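Local coordinates for protein archease, possible chaperone (Thermotoga maritima, PDB 1J5U) that binds calcium and probably activates the tRNA-splicing ligase RtcB by promoting its guanylylation, and may also act as a chaperone or modulator of nucleic-acid-processing proteins, at residues Y32-L36 with A68-V73; L51-K56 with W84-R88; V73-I77 with I111-T115. One frame throughout, in Å; residues are numbered along the deposited sequence.

Interaction 1: Y32-L36 with A68-V73; sequences YEELL and AFFDTV
L36 and F69 make the main apolar contact here, the leucine and phenylalanine side chains lying alongside and pointing opposite ways between two helices. The CD2 methyl of L36 lies 3.5 Å from F69 CD2, approaching the ring obliquely. The same methyl also reaches CG2 of T72 and CG2 of V73, so one leucine branch touches three residues of 68-73. L35 adds its CB at 3.9 Å from F69 CE2, while its carbonyl oxygen sits at the edge of that ring, near its plane. V73 CG2 covers one face of the ring, toward the rim. F69 gets there because its CG is anti to the backbone N (chi1 -172°), which swings the phenyl across to the neighbouring helix.

The Y32 ring crosses F69 obliquely, with CE1 3.9 Å from F69 CB, and its OH lies 3.6 Å from A68 CB.

The polar link runs through water. A water at the edge of the Y32 ring, in its plane, is 2.7 Å from Y32 OH and donates to T72 OG1, also at 2.7 Å. T72 OG1 in turn donates to A68 O at 2.8 Å. That carbonyl also accepts the helical bond from T72 N, the two donors arriving from opposite faces of its plane.

The short helical segments run in broadly similar directions, 34° apart, with their axes 11.3 Å from each other. F121 and L114 of strand 113-124 touch the same cluster. This is helix-helix packing in the hydrophobic core of the archease fold, where helices 32-47 and 66-81 lie against a three-stranded antiparallel sheet.

Interaction 2: L51-K56 with W84-R88; sequences LDTEEK and WAPWR
Strands 54-56 and 84-88 cross steeply, at 77° with their axes 8.4 Å apart, and no hydrogen bond joins them; the contact is made mainly by side chains.

K56 and W84 meet most extensively. The lysine chain runs over one face of the indole: CB lies 3.6 Å from W84 CZ3, and CD sits 3.7 Å from the centroid of the five-membered ring, a CH-pi contact only 13° off the ring normal. With CG anti to the backbone N (chi1 158°) and a bend at chi3, the chain carries NZ to 4.0 Å from that same centroid, a cation-pi contact. The ammonium also forms a salt bridge with E79 of helix 66-81, which would balance part of its charge.

E54 reaches the benzene end of W84, its CD 3.6 Å from W84 CH2, with the carboxylate plane tilted well away from that of the ring. Farther along, E55 approaches W87 obliquely, OE2 lying 3.4 Å from W87 CZ3.

L51, on the other side of the corner at T53, divides its methyls: CD2 touches A85 CB at 3.8 Å, and CD1 meets W87 CD1.

Both partners pair with strand 95-105, whose K102 makes a cation-pi contact with W84, and R101 one with W87. W87 and R88 face T99 together as a classic beta bulge. Side chains thus join separate strands of a curled or branched antiparallel sheet on the protein surface.

Interaction 3: V73-I77 with I111-T115; sequences VNDWI and IKALT
N74 grips the backbone of L114 with both ends of its amide. OD1 accepts from L114 N at 2.8 Å and an almost straight 170°, while ND2 donates to L114 O at 3.0 Å and 166°, the acceptor lying in the amide plane. Two bonds to one residue fix the rotation of the carboxamide and tie the helix directly to the strand's backbone.

The tight part lies beside this clamp. L114 crosses V73 at about a right angle, its CD2 3.8 Å from V73 CB. I77, with CG1 anti to the carbonyl carbon (chi1 -74°), extends CD1 to 3.6 Å from A113 CA and to 4.0 Å from I111 CG2.

The looser side is toward K112, which is exposed and whose CB leads away from the helix. There a water bridges the gap, donating to N74 OD1 at 3.2 Å and to K112 O at 2.7 Å.

K112 and A113 face D135 as a classic beta bulge, placing this segment next to the calcium site formed by H19, D22, D135 and T136. The contact thus joins helix 66-81 to the start of strand 113-124, with L43 of helix 32-47 against I111 and F134 of strand 127-135 touching both I111 and L114.

Overall arrangement
Interaction 1 is fully buried and interaction 3 partly so, both near the centre of the chain, whereas interaction 2 lies on the surface, its centre about 15 Å from that of the chain. Interactions 1 and 3 both use helix 66-81 and share V73; they touch at several points, among them F69 CE1 on L114 CD2. The helix thus packs against helix 32-47 in one and the edge strand 113-124 in the other. Interaction 2 belongs to the other sheet, and P86 against W76 connects it to interaction 3. Chemistry follows place: apolar side chains and a bridging water between the helices, an amide clamp on backbone at the helix-strand seam, and lysine, glutamates and a leucine against indoles and an alanine at the surface.

Interaction 1: Y32-L36 with A68-V73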
# COMPACT_ATOMS: atom_id res chain seq x y z
N TYR A 32 4.64 -11.63 6.21
CA TYR A 32 3.51 -10.96 5.58
C TYR A 32 3.32 -9.58 6.19
O TYR A 32 3.04 -8.62 5.49
CB TYR A 32 2.24 -11.80 5.76
CG TYR A 32 0.98 -11.12 5.29
CD1 TYR A 32 0.66 -11.05 3.92
CD2 TYR A 32 0.11 -10.55 6.19
CE1 TYR A 32 -0.51 -10.43 3.49
CE2 TYR A 32 -1.07 -9.94 5.77
CZ TYR A 32 -1.37 -9.88 4.42
OH TYR A 32 -2.52 -9.25 4.02
N GLU A 33 3.46 -9.50 7.50
CA GLU A 33 3.31 -8.23 8.20
C GLU A 33 4.35 -7.22 7.73
O GLU A 33 4.04 -6.03 7.56
CB GLU A 33 3.45 -8.44 9.71
CG GLU A 33 3.26 -7.17 10.50
CD GLU A 33 3.30 -7.41 12.01
OE1 GLU A 33 3.30 -8.58 12.43
OE2 GLU A 33 3.33 -6.42 12.76
N GLU A 34 5.59 -7.67 7.51
CA GLU A 34 6.64 -6.75 7.07
C GLU A 34 6.40 -6.28 5.63
O GLU A 34 6.80 -5.19 5.26
CB GLU A 34 8.03 -7.38 7.21
CG GLU A 34 8.45 -7.57 8.66
CD GLU A 34 9.93 -7.92 8.80
OE1 GLU A 34 10.60 -8.24 7.79
OE2 GLU A 34 10.42 -7.89 9.94
N LEU A 35 5.75 -7.11 4.81
CA LEU A 35 5.44 -6.67 3.46
C LEU A 35 4.40 -5.56 3.56
O LEU A 35 4.44 -4.61 2.79
CB LEU A 35 4.90 -7.82 2.61
CG LEU A 35 5.93 -8.94 2.39
CD1 LEU A 35 5.37 -9.92 1.40
CD2 LEU A 35 7.26 -8.35 1.85
N LEU A 36 3.46 -5.69 4.50
CA LEU A 36 2.45 -4.63 4.67
C LEU A 36 3.11 -3.36 5.21
O LEU A 36 2.70 -2.26 4.87
CB LEU A 36 1.32 -5.07 5.62
CG LEU A 36 0.24 -5.98 4.99
CD1 LEU A 36 -0.68 -6.51 6.09
CD2 LEU A 36 -0.57 -5.19 3.96
N ALA A 68 -5.69 -10.91 0.45
CA ALA A 68 -5.82 -10.16 1.70
C ALA A 68 -4.92 -8.93 1.62
O ALA A 68 -5.29 -7.86 2.10
CB ALA A 68 -5.42 -11.02 2.91
N PHE A 69 -3.74 -9.09 1.02
CA PHE A 69 -2.80 -7.99 0.88
C PHE A 69 -3.44 -6.87 0.05
O PHE A 69 -3.42 -5.70 0.43
CB PHE A 69 -1.51 -8.47 0.21
CG PHE A 69 -0.41 -7.42 0.19
CD1 PHE A 69 -0.19 -6.64 -0.94
CD2 PHE A 69 0.45 -7.27 1.28
CE1 PHE A 69 0.89 -5.73 -0.99
CE2 PHE A 69 1.51 -6.37 1.24
CZ PHE A 69 1.73 -5.59 0.09
N PHE A 70 -4.01 -7.27 -1.08
CA PHE A 70 -4.71 -6.37 -1.99
C PHE A 70 -5.84 -5.62 -1.27
O PHE A 70 -5.92 -4.40 -1.34
CB PHE A 70 -5.25 -7.19 -3.19
CG PHE A 70 -6.05 -6.39 -4.18
CD1 PHE A 70 -7.42 -6.15 -3.96
CD2 PHE A 70 -5.45 -5.89 -5.33
CE1 PHE A 70 -8.18 -5.41 -4.89
CE2 PHE A 70 -6.19 -5.15 -6.27
CZ PHE A 70 -7.56 -4.90 -6.05
N ASP A 71 -6.71 -6.36 -0.58
CA ASP A 71 -7.80 -5.73 0.15
C ASP A 71 -7.32 -4.77 1.22
O ASP A 71 -7.90 -3.72 1.44
CB ASP A 71 -8.68 -6.78 0.86
CG ASP A 71 -9.46 -7.63 -0.12
OD1 ASP A 71 -9.54 -7.22 -1.28
OD2 ASP A 71 -9.98 -8.68 0.29
N THR A 72 -6.27 -5.16 1.93
CA THR A 72 -5.75 -4.32 3.01
C THR A 72 -5.13 -3.02 2.52
O THR A 72 -5.43 -1.94 3.01
CB THR A 72 -4.70 -5.10 3.83
OG1 THR A 72 -5.31 -6.26 4.40
CG2 THR A 72 -4.12 -4.23 4.95
N VAL A 73 -4.22 -3.12 1.56
CA VAL A 73 -3.56 -1.92 1.07
C VAL A 73 -4.59 -1.00 0.38
O VAL A 73 -4.53 0.21 0.52
CB VAL A 73 -2.39 -2.31 0.11
CG1 VAL A 73 -1.80 -1.07 -0.53
CG2 VAL A 73 -1.30 -3.10 0.89
O HOH W 1 -4.08 -8.13 5.96

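Interaction 2: L51-K56 with W84-R88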
# COMPACT_ATOMS: atom_id res chain seq x y z
N LEU A 51 2.27 13.69 8.73
CA LEU A 51 1.25 13.32 9.70
C LEU A 51 0.98 14.26 10.87
O LEU A 51 1.88 14.92 11.38
CB LEU A 51 1.58 11.94 10.27
CG LEU A 51 1.76 10.77 9.30
CD1 LEU A 51 2.17 9.53 10.06
CD2 LEU A 51 0.47 10.54 8.55
N ASP A 52 -0.28 14.31 11.29
CA ASP A 52 -0.66 15.08 12.46
C ASP A 52 -0.58 14.03 13.58
O ASP A 52 -0.12 12.91 13.34
CB ASP A 52 -2.09 15.63 12.36
CG ASP A 52 -2.14 17.04 11.77
OD1 ASP A 52 -1.23 17.85 12.05
OD2 ASP A 52 -3.12 17.36 11.05
N THR A 53 -1.04 14.37 14.78
CA THR A 53 -0.94 13.44 15.90
C THR A 53 -2.16 12.58 16.18
O THR A 53 -2.02 11.50 16.76
CB THR A 53 -0.60 14.19 17.18
OG1 THR A 53 -1.67 15.09 17.47
CG2 THR A 53 0.69 14.98 17.01
N GLU A 54 -3.34 13.05 15.80
CA GLU A 54 -4.58 12.31 16.06
C GLU A 54 -4.53 10.92 15.44
O GLU A 54 -4.09 10.75 14.29
CB GLU A 54 -5.78 13.10 15.53
CG GLU A 54 -7.11 12.42 15.70
CD GLU A 54 -8.27 13.24 15.19
OE1 GLU A 54 -8.10 14.01 14.21
OE2 GLU A 54 -9.38 13.11 15.74
N GLU A 55 -4.96 9.93 16.21
CA GLU A 55 -4.93 8.54 15.75
C GLU A 55 -6.30 7.89 15.61
O GLU A 55 -7.31 8.37 16.15
CB GLU A 55 -4.06 7.71 16.68
CG GLU A 55 -2.58 8.05 16.61
CD GLU A 55 -1.78 7.36 17.70
OE1 GLU A 55 -2.25 6.34 18.23
OE2 GLU A 55 -0.66 7.82 18.01
N LYS A 56 -6.32 6.77 14.91
CA LYS A 56 -7.53 6.01 14.65
C LYS A 56 -7.04 4.59 14.33
O LYS A 56 -5.96 4.42 13.75
CB LYS A 56 -8.23 6.64 13.45
CG LYS A 56 -9.19 5.77 12.70
CD LYS A 56 -9.87 6.58 11.61
CE LYS A 56 -10.09 5.72 10.37
NZ LYS A 56 -11.23 6.21 9.56
N TRP A 84 -6.78 9.86 6.39
CA TRP A 84 -6.08 9.02 7.37
C TRP A 84 -5.00 8.12 6.72
O TRP A 84 -5.28 7.38 5.80
CB TRP A 84 -7.09 8.12 8.12
CG TRP A 84 -8.11 8.88 8.96
CD1 TRP A 84 -9.36 9.28 8.58
CD2 TRP A 84 -7.92 9.36 10.29
NE1 TRP A 84 -9.97 9.98 9.60
CE2 TRP A 84 -9.11 10.04 10.66
CE3 TRP A 84 -6.87 9.27 11.21
CZ2 TRP A 84 -9.27 10.63 11.92
CZ3 TRP A 84 -7.04 9.87 12.47
CH2 TRP A 84 -8.23 10.54 12.80
N ALA A 85 -3.78 8.15 7.26
CA ALA A 85 -2.70 7.34 6.71
C ALA A 85 -2.23 6.22 7.65
O ALA A 85 -2.13 6.42 8.86
CB ALA A 85 -1.52 8.24 6.34
N PRO A 86 -1.97 5.03 7.10
CA PRO A 86 -1.50 3.91 7.93
C PRO A 86 -0.15 4.31 8.55
O PRO A 86 0.72 4.84 7.87
CB PRO A 86 -1.39 2.75 6.93
CG PRO A 86 -1.05 3.47 5.61
CD PRO A 86 -2.05 4.63 5.67
N TRP A 87 0.02 4.06 9.84
CA TRP A 87 1.24 4.46 10.52
C TRP A 87 1.96 3.31 11.24
O TRP A 87 3.18 3.10 11.05
CB TRP A 87 0.91 5.60 11.51
CG TRP A 87 2.05 6.02 12.40
CD1 TRP A 87 3.28 6.47 12.01
CD2 TRP A 87 2.05 6.03 13.83
NE1 TRP A 87 4.04 6.77 13.12
CE2 TRP A 87 3.31 6.50 14.24
CE3 TRP A 87 1.10 5.68 14.80
CZ2 TRP A 87 3.65 6.64 15.59
CZ3 TRP A 87 1.44 5.82 16.15
CH2 TRP A 87 2.71 6.29 16.53
N ARG A 88 1.22 2.59 12.07
CA ARG A 88 1.81 1.47 12.80
C ARG A 88 0.98 0.21 12.61
O ARG A 88 -0.22 0.28 12.35
CB ARG A 88 1.92 1.81 14.29
CG ARG A 88 3.04 2.82 14.59
CD ARG A 88 4.42 2.16 14.48
NE ARG A 88 5.53 3.11 14.56
CZ ARG A 88 6.02 3.79 13.53
NH1 ARG A 88 5.49 3.64 12.31
NH2 ARG A 88 7.04 4.62 13.70

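Interaction 3: V73-I77 with I111-T115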
# COMPACT_ATOMS: atom_id res chain seq x y z
N VAL A 73 -4.22 -3.12 1.56
CA VAL A 73 -3.56 -1.92 1.07
C VAL A 73 -4.59 -1.00 0.38
O VAL A 73 -4.53 0.21 0.52
CB VAL A 73 -2.39 -2.31 0.11
CG1 VAL A 73 -1.80 -1.07 -0.53
CG2 VAL A 73 -1.30 -3.10 0.89
N ASN A 74 -5.54 -1.56 -0.35
CA ASN A 74 -6.51 -0.69 -1.00
C ASN A 74 -7.43 -0.04 0.00
O ASN A 74 -7.93 1.05 -0.24
CB ASN A 74 -7.29 -1.42 -2.09
CG ASN A 74 -6.49 -1.47 -3.40
OD1 ASN A 74 -5.97 -0.45 -3.84
ND2 ASN A 74 -6.39 -2.65 -4.00
N ASP A 75 -7.64 -0.69 1.14
CA ASP A 75 -8.48 -0.06 2.14
C ASP A 75 -7.69 1.11 2.73
O ASP A 75 -8.27 2.14 3.03
CB ASP A 75 -8.88 -1.03 3.25
CG ASP A 75 -9.89 -0.39 4.18
OD1 ASP A 75 -9.56 -0.08 5.34
OD2 ASP A 75 -11.01 -0.15 3.71
N TRP A 76 -6.37 0.96 2.86
CA TRP A 76 -5.53 2.04 3.37
C TRP A 76 -5.60 3.25 2.43
O TRP A 76 -5.55 4.39 2.87
CB TRP A 76 -4.06 1.63 3.48
CG TRP A 76 -3.76 0.60 4.53
CD1 TRP A 76 -4.62 0.11 5.49
CD2 TRP A 76 -2.52 -0.08 4.71
NE1 TRP A 76 -3.99 -0.83 6.25
CE2 TRP A 76 -2.69 -0.97 5.80
CE3 TRP A 76 -1.27 -0.02 4.06
CZ2 TRP A 76 -1.66 -1.81 6.26
CZ3 TRP A 76 -0.23 -0.86 4.53
CH2 TRP A 76 -0.44 -1.73 5.61
N ILE A 77 -5.64 2.99 1.13
CA ILE A 77 -5.74 4.06 0.13
C ILE A 77 -7.10 4.78 0.29
O ILE A 77 -7.19 5.99 0.14
CB ILE A 77 -5.58 3.48 -1.29
CG1 ILE A 77 -4.10 3.11 -1.51
CG2 ILE A 77 -6.08 4.49 -2.35
CD1 ILE A 77 -3.83 2.08 -2.63
N ILE A 111 -1.71 8.05 -5.18
CA ILE A 111 -1.85 6.67 -5.60
C ILE A 111 -3.33 6.31 -5.57
O ILE A 111 -4.00 6.47 -4.55
CB ILE A 111 -1.04 5.71 -4.68
CG1 ILE A 111 0.46 5.90 -4.93
CG2 ILE A 111 -1.45 4.27 -4.94
CD1 ILE A 111 1.37 5.07 -4.01
N LYS A 112 -3.83 5.84 -6.71
CA LYS A 112 -5.23 5.47 -6.86
C LYS A 112 -5.57 4.07 -6.36
O LYS A 112 -6.67 3.82 -5.86
CB LYS A 112 -5.64 5.54 -8.33
CG LYS A 112 -5.59 6.93 -8.95
CD LYS A 112 -6.02 6.87 -10.41
CE LYS A 112 -5.84 8.21 -11.10
NZ LYS A 112 -6.00 8.05 -12.58
N ALA A 113 -4.63 3.15 -6.51
CA ALA A 113 -4.88 1.79 -6.09
C ALA A 113 -3.68 0.88 -6.24
O ALA A 113 -2.74 1.18 -7.00
CB ALA A 113 -6.02 1.19 -6.93
N LEU A 114 -3.71 -0.22 -5.49
CA LEU A 114 -2.72 -1.26 -5.64
C LEU A 114 -3.45 -2.17 -6.63
O LEU A 114 -4.63 -2.47 -6.43
CB LEU A 114 -2.48 -2.02 -4.34
CG LEU A 114 -1.66 -3.30 -4.52
CD1 LEU A 114 -0.23 -2.96 -5.01
CD2 LEU A 114 -1.59 -4.03 -3.18
N THR A 115 -2.76 -2.59 -7.69
CA THR A 115 -3.35 -3.49 -8.68
C THR A 115 -2.93 -4.92 -8.39
O THR A 115 -2.12 -5.18 -7.49
CB THR A 115 -2.87 -3.15 -10.11
OG1 THR A 115 -1.48 -3.49 -10.23
CG2 THR A 115 -3.05 -1.67 -10.41
O HOH W 2 -8.04 1.88 -4.54